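Local coordinates for protein carbonic anhydrase (Neosartorya fumigata, PDB 6LAC) that probably catalyses the reversible hydration of carbon dioxide to hydrogencarbonate and a proton, as a zinc-dependent carbonic anhydrase of the beta class, at residues V19-Q24 / N162-V167; F53-L58 / K69-Y74; G59-D64 / S108-T113. The protein carries 1 engineered substitution. All coordinates share one frame; numbering follows the deposited sequence.

Contact 1 of 3, residues V19-Q24 / N162-V167; sequences VPWRRQ and NIWGMV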
loop_
_atom_site.group_PDB
_atom_site.type_symbol
_atom_site.label_atom_id
_atom_site.label_comp_id
_atom_site.label_asym_id
_atom_site.label_seq_id
_atom_site.Cartn_x
_atom_site.Cartn_y
_atom_site.Cartn_z
ATOM N N VAL A 19 15.462 8.241 14.513
ATOM C CA VAL A 19 15.469 7.656 13.148
ATOM C C VAL A 19 15.878 8.765 12.183
ATOM O O VAL A 19 15.495 9.910 12.381
ATOM C CB VAL A 19 14.137 6.962 12.809
ATOM C CG1 VAL A 19 13.836 5.821 13.784
ATOM C CG2 VAL A 19 12.976 7.922 12.768
ATOM N N PRO A 20 16.645 8.404 11.145
ATOM C CA PRO A 20 17.217 9.411 10.240
ATOM C C PRO A 20 16.182 10.115 9.348
ATOM O O PRO A 20 16.434 11.189 8.868
ATOM C CB PRO A 20 18.227 8.644 9.388
ATOM C CG PRO A 20 17.985 7.168 9.626
ATOM C CD PRO A 20 17.173 7.056 10.898
ATOM N N TRP A 21 14.980 9.532 9.211
ATOM C CA TRP A 21 13.853 10.144 8.469
ATOM C C TRP A 21 12.917 10.949 9.360
ATOM O O TRP A 21 11.828 11.389 8.893
ATOM C CB TRP A 21 13.073 9.061 7.730
ATOM C CG TRP A 21 12.722 7.878 8.586
ATOM C CD1 TRP A 21 11.608 7.744 9.354
ATOM C CD2 TRP A 21 13.453 6.654 8.713
ATOM N NE1 TRP A 21 11.603 6.520 9.953
ATOM C CE2 TRP A 21 12.698 5.825 9.562
ATOM C CE3 TRP A 21 14.648 6.170 8.193
ATOM C CZ2 TRP A 21 13.096 4.542 9.907
ATOM C CZ3 TRP A 21 15.054 4.892 8.512
ATOM C CH2 TRP A 21 14.286 4.103 9.384
ATOM N N ARG A 22 13.252 11.188 10.628
ATOM C CA ARG A 22 12.441 12.086 11.479
ATOM C C ARG A 22 13.371 12.975 12.320
ATOM O O ARG A 22 13.257 12.929 13.554
ATOM C CB ARG A 22 11.450 11.333 12.368
ATOM C CG ARG A 22 10.271 12.170 12.827
ATOM C CD ARG A 22 9.545 11.730 14.064
ATOM N NE ARG A 22 8.340 12.514 14.238
ATOM C CZ ARG A 22 7.853 12.958 15.406
ATOM N NH1 ARG A 22 8.478 12.708 16.544
ATOM N NH2 ARG A 22 6.768 13.708 15.425
ATOM N N ARG A 23 14.203 13.779 11.671
ATOM C CA ARG A 23 15.060 14.750 12.420
ATOM C C ARG A 23 14.182 15.897 12.933
ATOM O O ARG A 23 14.601 16.560 13.911
ATOM C CB ARG A 23 16.246 15.211 11.568
ATOM C CG ARG A 23 17.157 14.091 11.081
ATOM C CD ARG A 23 17.741 13.200 12.159
ATOM N NE ARG A 23 18.839 12.385 11.649
ATOM C CZ ARG A 23 19.446 11.415 12.325
ATOM N NH1 ARG A 23 19.080 11.136 13.566
ATOM N NH2 ARG A 23 20.419 10.723 11.754
ATOM N N GLN A 24 13.014 16.175 12.339
ATOM C CA GLN A 24 12.052 17.136 12.947
ATOM C C GLN A 24 10.638 16.579 12.872
ATOM O O GLN A 24 10.338 15.760 12.000
ATOM C CB GLN A 24 12.144 18.499 12.267
ATOM C CG GLN A 24 11.598 18.527 10.848
ATOM C CD GLN A 24 12.090 19.732 10.076
ATOM O OE1 GLN A 24 13.093 19.667 9.371
ATOM N NE2 GLN A 24 11.388 20.848 10.206
ATOM N N ASN A 162 16.267 12.197 0.819
ATOM C CA ASN A 162 17.024 11.029 1.268
ATOM C C ASN A 162 16.138 9.791 1.140
ATOM O O ASN A 162 14.957 9.910 1.491
ATOM C CB ASN A 162 17.515 11.211 2.698
ATOM C CG ASN A 162 18.706 12.166 2.815
ATOM O OD1 ASN A 162 19.728 11.938 2.205
ATOM N ND2 ASN A 162 18.520 13.189 3.586
ATOM N N ILE A 163 16.752 8.709 0.723
ATOM C CA ILE A 163 16.059 7.390 0.629
ATOM C C ILE A 163 16.761 6.453 1.583
ATOM O O ILE A 163 18.016 6.363 1.539
ATOM C CB ILE A 163 16.033 6.867 -0.799
ATOM C CG1 ILE A 163 15.450 7.906 -1.761
ATOM C CG2 ILE A 163 15.238 5.555 -0.856
ATOM C CD1 ILE A 163 15.333 7.465 -3.205
ATOM N N TRP A 164 16.022 5.764 2.433
ATOM C CA TRP A 164 16.551 4.957 3.542
ATOM C C TRP A 164 16.063 3.526 3.327
ATOM O O TRP A 164 14.910 3.333 2.859
ATOM C CB TRP A 164 16.086 5.491 4.875
ATOM C CG TRP A 164 16.350 6.956 5.065
ATOM C CD1 TRP A 164 15.458 7.953 4.901
ATOM C CD2 TRP A 164 17.614 7.556 5.424
ATOM N NE1 TRP A 164 16.044 9.153 5.192
ATOM C CE2 TRP A 164 17.370 8.946 5.459
ATOM C CE3 TRP A 164 18.915 7.069 5.629
ATOM C CZ2 TRP A 164 18.382 9.866 5.788
ATOM C CZ3 TRP A 164 19.906 7.987 5.950
ATOM C CH2 TRP A 164 19.631 9.352 6.019
ATOM N N GLY A 165 16.830 2.525 3.671
ATOM C CA GLY A 165 16.378 1.131 3.710
ATOM C C GLY A 165 16.305 0.632 5.116
ATOM O O GLY A 165 17.223 0.899 5.933
ATOM N N MET A 166 15.273 -0.134 5.418
ATOM C CA MET A 166 15.269 -0.859 6.691
ATOM C C MET A 166 14.576 -2.187 6.514
ATOM O O MET A 166 13.926 -2.434 5.491
ATOM C CB MET A 166 14.623 -0.056 7.779
ATOM C CG MET A 166 13.234 0.230 7.504
ATOM S SD MET A 166 12.313 0.825 8.955
ATOM C CE MET A 166 12.110 -0.659 9.944
ATOM N N VAL A 167 14.755 -3.055 7.501
ATOM C CA VAL A 167 13.997 -4.328 7.596
ATOM C C VAL A 167 13.346 -4.445 8.947
ATOM O O VAL A 167 13.974 -4.145 9.975
ATOM C CB VAL A 167 14.890 -5.523 7.330
ATOM C CG1 VAL A 167 14.079 -6.785 7.276
ATOM C CG2 VAL A 167 15.736 -5.349 6.115
#
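Pro20 sets its CB over one face of the Trp164 indole, 3.7 Å from the centroid of the six-membered ring and only 10° off the normal, a clear CH-pi contact. The backbone N of Trp21 sits over the same indole. The Trp21 ring itself meets Trp164 differently. Its CE3 comes within 3.6 Å of Trp164 CG, so Trp164 lies at the edge of the Trp21 ring, near its plane. The two ring planes are inclined at 52°, an oblique meeting. Trp21 CG is wedged between its own backbone N and carbonyl carbon (chi1 49°), and this brings the benzene end of the indole to the strand. There CH2 touches Met166 SD at 3.8 Å, an oblique Met-aromatic contact. A type I beta turn from Val19 to Arg22, closed by Arg22 N to Val19 O, presents Pro20 and Trp21 together. Both indole nitrogens bond outside the contact: Trp21 NE1 to Ser45 O, and Trp164 NE1 to Asn83 OD1. No hydrogen bond joins the two segments. Between them the turn meets strand 162-169 through apolar, CH-pi and sulfur-aromatic contacts, while the indole N-H groups are satisfied by Ser45 and Asn83.

Contact 2 of 3, residues F53-L58 / K69-Y74; sequences FEYRSL and KATLGY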
loop_
_atom_site.group_PDB
_atom_site.type_symbol
_atom_site.label_atom_id
_atom_site.label_comp_id
_atom_site.label_asym_id
_atom_site.label_seq_id
_atom_site.Cartn_x
_atom_site.Cartn_y
_atom_site.Cartn_z
ATOM N N PHE A 53 2.924 8.616 4.857
ATOM C CA PHE A 53 2.236 8.537 3.569
ATOM C C PHE A 53 2.669 7.180 3.031
ATOM O O PHE A 53 3.825 6.995 2.659
ATOM C CB PHE A 53 2.644 9.738 2.707
ATOM C CG PHE A 53 1.958 9.739 1.377
ATOM C CD1 PHE A 53 0.640 10.130 1.286
ATOM C CD2 PHE A 53 2.635 9.362 0.234
ATOM C CE1 PHE A 53 0.009 10.087 0.057
ATOM C CE2 PHE A 53 1.970 9.301 -0.992
ATOM C CZ PHE A 53 0.665 9.669 -1.059
ATOM N N GLU A 54 1.755 6.212 3.065
ATOM C CA GLU A 54 2.134 4.790 2.962
ATOM C C GLU A 54 1.813 4.258 1.573
ATOM O O GLU A 54 0.611 4.298 1.190
ATOM C CB GLU A 54 1.408 4.051 4.070
ATOM C CG GLU A 54 1.755 2.581 4.155
ATOM C CD GLU A 54 1.060 1.840 5.297
ATOM O OE1 GLU A 54 0.090 2.391 5.831
ATOM O OE2 GLU A 54 1.456 0.688 5.573
ATOM N N TYR A 55 2.785 3.670 0.905
ATOM C CA TYR A 55 2.567 2.929 -0.343
ATOM C C TYR A 55 2.940 1.503 -0.025
ATOM O O TYR A 55 4.090 1.199 0.326
ATOM C CB TYR A 55 3.424 3.488 -1.494
ATOM C CG TYR A 55 3.160 2.783 -2.806
ATOM C CD1 TYR A 55 1.876 2.807 -3.351
ATOM C CD2 TYR A 55 4.105 2.023 -3.451
ATOM C CE1 TYR A 55 1.533 2.117 -4.505
ATOM C CE2 TYR A 55 3.776 1.331 -4.620
ATOM C CZ TYR A 55 2.488 1.365 -5.127
ATOM O OH TYR A 55 2.047 0.623 -6.209
ATOM N N ARG A 56 1.963 0.604 -0.071
ATOM C CA ARG A 56 2.194 -0.804 0.320
ATOM C C ARG A 56 1.893 -1.688 -0.855
ATOM O O ARG A 56 0.760 -1.686 -1.353
ATOM C CB ARG A 56 1.446 -1.165 1.584
ATOM C CG ARG A 56 1.869 -2.534 2.102
ATOM C CD ARG A 56 1.432 -2.693 3.541
ATOM N NE ARG A 56 2.087 -1.782 4.480
ATOM C CZ ARG A 56 3.257 -1.957 5.078
ATOM N NH1 ARG A 56 3.979 -3.030 4.877
ATOM N NH2 ARG A 56 3.710 -0.985 5.859
ATOM N N SER A 57 2.897 -2.432 -1.312
ATOM C CA SER A 57 2.955 -3.054 -2.637
ATOM C C SER A 57 3.548 -4.429 -2.568
ATOM O O SER A 57 4.184 -4.789 -1.574
ATOM C CB SER A 57 3.913 -2.182 -3.504
ATOM O OG SER A 57 5.267 -2.178 -3.042
ATOM N N LEU A 58 3.522 -5.129 -3.680
ATOM C CA LEU A 58 4.166 -6.452 -3.742
ATOM C C LEU A 58 5.658 -6.319 -3.476
ATOM O O LEU A 58 6.350 -5.629 -4.228
ATOM C CB LEU A 58 3.958 -7.069 -5.115
ATOM C CG LEU A 58 2.522 -7.376 -5.531
ATOM C CD1 LEU A 58 2.483 -7.797 -6.989
ATOM C CD2 LEU A 58 1.937 -8.454 -4.626
ATOM N N LYS A 69 5.383 5.383 -10.358
ATOM C CA LYS A 69 5.759 6.725 -10.843
ATOM C C LYS A 69 4.834 7.829 -10.300
ATOM O O LYS A 69 5.335 8.873 -9.878
ATOM C CB LYS A 69 5.792 6.738 -12.373
ATOM C CG LYS A 69 6.886 5.864 -12.948
ATOM C CD LYS A 69 6.970 5.899 -14.452
ATOM C CE LYS A 69 8.001 4.922 -14.966
ATOM N NZ LYS A 69 9.379 5.385 -14.668
ATOM N N ALA A 70 3.509 7.664 -10.359
ATOM C CA ALA A 70 2.548 8.663 -9.854
ATOM C C ALA A 70 2.666 8.820 -8.329
ATOM O O ALA A 70 2.355 9.886 -7.788
ATOM C CB ALA A 70 1.118 8.330 -10.231
ATOM N N THR A 71 2.911 7.712 -7.619
ATOM C CA THR A 71 2.986 7.766 -6.143
ATOM C C THR A 71 4.224 8.584 -5.751
ATOM O O THR A 71 4.137 9.491 -4.913
ATOM C CB THR A 71 2.982 6.361 -5.546
ATOM O OG1 THR A 71 1.795 5.709 -5.985
ATOM C CG2 THR A 71 2.991 6.433 -4.042
ATOM N N LEU A 72 5.331 8.263 -6.385
ATOM C CA LEU A 72 6.580 9.013 -6.147
ATOM C C LEU A 72 6.359 10.481 -6.537
ATOM O O LEU A 72 6.731 11.419 -5.744
ATOM C CB LEU A 72 7.740 8.364 -6.909
ATOM C CG LEU A 72 9.085 9.071 -6.758
ATOM C CD1 LEU A 72 9.571 8.935 -5.321
ATOM C CD2 LEU A 72 10.114 8.544 -7.735
ATOM N N GLY A 73 5.753 10.737 -7.705
ATOM C CA GLY A 73 5.514 12.103 -8.176
ATOM C C GLY A 73 4.607 12.878 -7.246
ATOM O O GLY A 73 4.902 14.019 -6.914
ATOM N N TYR A 74 3.528 12.291 -6.766
ATOM C CA TYR A 74 2.645 12.985 -5.819
ATOM C C TYR A 74 3.405 13.326 -4.525
ATOM O O TYR A 74 3.323 14.421 -3.951
ATOM C CB TYR A 74 1.414 12.124 -5.519
ATOM C CG TYR A 74 0.412 12.754 -4.605
ATOM C CD1 TYR A 74 -0.460 13.737 -5.069
ATOM C CD2 TYR A 74 0.293 12.394 -3.276
ATOM C CE1 TYR A 74 -1.418 14.299 -4.247
ATOM C CE2 TYR A 74 -0.648 12.955 -2.436
ATOM C CZ TYR A 74 -1.531 13.878 -2.943
ATOM O OH TYR A 74 -2.387 14.392 -2.051
#
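Thr71 of helix 66-77 faces Tyr55 of strand 52-57, outermost within its own chain, and Phe53 of that strand meets Tyr74 one helical turn on. The strand and helix segments run nearly antiparallel, at 168°, with their axes 10.4 Å apart. Phe53 can be followed outward. Its CB points to the helix, and CG lies opposite the backbone N (chi1 -179°), which carries the ring out from the strand. CE2 passes Thr71 CG2 at 4.3 Å. CZ, at the tip, reaches Tyr74 CD2 at 3.5 Å, and CE1 lies 3.9 Å from Tyr74 CE2. Phe53 CZ comes to the edge of the Tyr74 ring, near its plane. The planes are 36° apart, so the pair is oblique. Thr71 CG2 rests obliquely on the Tyr55 ring, 3.9 Å from CD1. Thr71 OG1 is tied to Ser67 O within the helix. On the other side of the strand, Arg56 NE and NH2 grip Glu54 OE2 side-on, each at 2.8 Å. Arg56 NH2 also salt-bridges Glu41, and NH1 bonds Cys34 O. Tyr55 OH bonds Tyr55 OH of the second subunit. The chemistry is divided by face: apolar packing joins strand to helix, while the two-nitrogen grip orients Glu54, which in another structure of this protein binds a second zinc ion, not bound to this chain here.

Contact 3 of 3, residues G59-D64 / S108-T113; sequences GNMMVD and SSVLDT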
loop_
_atom_site.group_PDB
_atom_site.type_symbol
_atom_site.label_atom_id
_atom_site.label_comp_id
_atom_site.label_asym_id
_atom_site.label_seq_id
_atom_site.Cartn_x
_atom_site.Cartn_y
_atom_site.Cartn_z
ATOM N N GLY A 59 6.151 -7.020 -2.486
ATOM C CA GLY A 59 7.600 -7.098 -2.235
ATOM C C GLY A 59 8.226 -5.782 -1.818
ATOM O O GLY A 59 9.461 -5.701 -1.861
ATOM N N ASN A 60 7.471 -4.786 -1.405
ATOM C CA ASN A 60 8.016 -3.437 -1.084
ATOM C C ASN A 60 8.898 -2.997 -2.232
ATOM O O ASN A 60 10.009 -2.434 -2.014
ATOM C CB ASN A 60 8.707 -3.344 0.279
ATOM C CG ASN A 60 9.711 -4.423 0.600
ATOM O OD1 ASN A 60 9.347 -5.453 1.180
ATOM N ND2 ASN A 60 10.997 -4.182 0.337
ATOM N N MET A 61 8.446 -3.191 -3.459
ATOM C CA MET A 61 9.152 -2.793 -4.678
ATOM C C MET A 61 8.525 -1.580 -5.316
ATOM O O MET A 61 7.351 -1.291 -5.118
ATOM C CB MET A 61 9.176 -3.933 -5.706
ATOM C CG MET A 61 9.850 -5.190 -5.202
ATOM S SD MET A 61 9.997 -6.298 -6.607
ATOM C CE MET A 61 10.471 -7.769 -5.718
ATOM N N MET A 62 9.381 -0.824 -5.967
ATOM C CA MET A 62 8.955 0.208 -6.933
ATOM C C MET A 62 9.478 -0.226 -8.299
ATOM O O MET A 62 10.695 -0.446 -8.502
ATOM C CB MET A 62 9.540 1.560 -6.544
ATOM C CG MET A 62 9.093 1.981 -5.179
ATOM S SD MET A 62 7.405 2.527 -5.193
ATOM C CE MET A 62 7.783 4.243 -5.610
ATOM N N VAL A 63 8.571 -0.388 -9.229
ATOM C CA VAL A 63 8.895 -0.939 -10.576
ATOM C C VAL A 63 8.519 0.125 -11.603
ATOM O O VAL A 63 7.956 1.196 -11.249
ATOM C CB VAL A 63 8.156 -2.275 -10.780
ATOM C CG1 VAL A 63 8.504 -3.299 -9.708
ATOM C CG2 VAL A 63 6.661 -2.084 -10.879
ATOM N N ASP A 64 8.786 -0.186 -12.864
ATOM C CA ASP A 64 8.512 0.774 -13.955
ATOM C C ASP A 64 7.035 0.660 -14.312
ATOM O O ASP A 64 6.694 -0.117 -15.234
ATOM C CB ASP A 64 9.385 0.479 -15.172
ATOM C CG ASP A 64 9.282 1.528 -16.263
ATOM O OD1 ASP A 64 8.604 2.549 -16.049
ATOM O OD2 ASP A 64 9.906 1.324 -17.318
ATOM N N SER A 108 8.640 -10.502 -10.651
ATOM C CA SER A 108 9.321 -11.812 -10.718
ATOM C C SER A 108 10.706 -11.647 -11.348
ATOM O O SER A 108 11.590 -12.319 -10.878
ATOM C CB SER A 108 8.470 -12.793 -11.451
ATOM O OG SER A 108 8.317 -12.369 -12.778
ATOM N N SER A 109 10.880 -10.740 -12.296
ATOM C CA SER A 109 12.200 -10.463 -12.939
ATOM C C SER A 109 13.150 -9.822 -11.914
ATOM O O SER A 109 14.355 -10.187 -11.846
ATOM C CB SER A 109 12.077 -9.606 -14.161
ATOM O OG SER A 109 11.048 -10.068 -15.031
ATOM N N VAL A 110 12.662 -8.897 -11.095
ATOM C CA VAL A 110 13.515 -8.287 -10.032
ATOM C C VAL A 110 14.073 -9.371 -9.120
ATOM O O VAL A 110 15.273 -9.386 -8.836
ATOM C CB VAL A 110 12.709 -7.259 -9.235
ATOM C CG1 VAL A 110 13.461 -6.802 -7.983
ATOM C CG2 VAL A 110 12.343 -6.125 -10.169
ATOM N N LEU A 111 13.218 -10.287 -8.678
ATOM C CA LEU A 111 13.669 -11.350 -7.752
ATOM C C LEU A 111 14.596 -12.333 -8.495
ATOM O O LEU A 111 15.551 -12.794 -7.867
ATOM C CB LEU A 111 12.445 -12.044 -7.151
ATOM C CG LEU A 111 11.663 -11.176 -6.177
ATOM C CD1 LEU A 111 10.420 -11.889 -5.719
ATOM C CD2 LEU A 111 12.476 -10.756 -4.977
ATOM N N ASP A 112 14.318 -12.633 -9.767
ATOM C CA ASP A 112 15.218 -13.525 -10.536
ATOM C C ASP A 112 16.588 -12.853 -10.572
ATOM O O ASP A 112 17.622 -13.546 -10.348
ATOM C CB ASP A 112 14.607 -13.899 -11.891
ATOM C CG ASP A 112 13.516 -14.964 -11.818
ATOM O OD1 ASP A 112 13.410 -15.668 -10.775
ATOM O OD2 ASP A 112 12.764 -15.073 -12.790
ATOM N N THR A 113 16.650 -11.579 -10.941
ATOM C CA THR A 113 17.916 -10.849 -10.974
ATOM C C THR A 113 18.601 -10.790 -9.604
ATOM O O THR A 113 19.816 -10.914 -9.556
ATOM C CB THR A 113 17.711 -9.461 -11.551
ATOM O OG1 THR A 113 17.480 -9.681 -12.936
ATOM C CG2 THR A 113 18.900 -8.562 -11.342
#
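Met61 leaves an irregular loop, just after Gly59 and Asn60 with their positive phi angles, and points at the side of a regular helical segment, 108-113, where it meets Val110 and Leu111. Met61 CG lies opposite the carbonyl carbon (chi1 -59°). Beyond CG the chain is fully extended, so sulfur and methyl are carried straight to the helix. The sulfur meets Val110 tip to tip, with SD 3.8 Å from CG1 and 3.9 Å from CB. The terminal methyl goes further and lies across the Leu111 side chain. Met61 CE is 3.6 Å from Leu111 CG and 3.7 Å from CD2, with CD1 slightly more distant at 4.1 Å. Leu111 thus offers its branch point as well as both methyls to a single methyl. The loop has polar ties of its own. Gly59 O accepts from Asn138 ND2, and Met62 N bonds Gln142 OE1, both on helix 127-148. Ser57 OG is bonded to Met61 O. Met61 and Val63 also pack on Trp107, at the start of helix 107-117. No hydrogen bond crosses between the two segments. The loop backbone is therefore held by polar bonds to other parts of the chain, and between the two segments the contact is dispersion by the Met61 thioether against Val110 and Leu111. Such contacts are weakly directional, and they place an apolar side chain about 9 Å from the zinc ion.

Contacts 2 and 3 are neighbours, with centres about 15 Å apart. Segment 59-64 lies in the loop between strand 52-57 and helix 66-77, so the two contacts are close along the chain. They touch through Tyr55 CD2 and Met62 SD, 3.8 Å apart. A long, weak ion pair between Lys69 and Asp64 adds to this. Contact 1 reaches the same sheet as contact 2, but its centre is about 17 Å from that of contact 2 and 22 Å from that of contact 3. Contacts 1 and 3 lie on opposite sides of the chain centre. The zinc ion, held by Cys34, Asp36, His89 and Cys92, is about 9 Å from the side chain of Met61, and about 13 Å from those of Tyr55 and Met166.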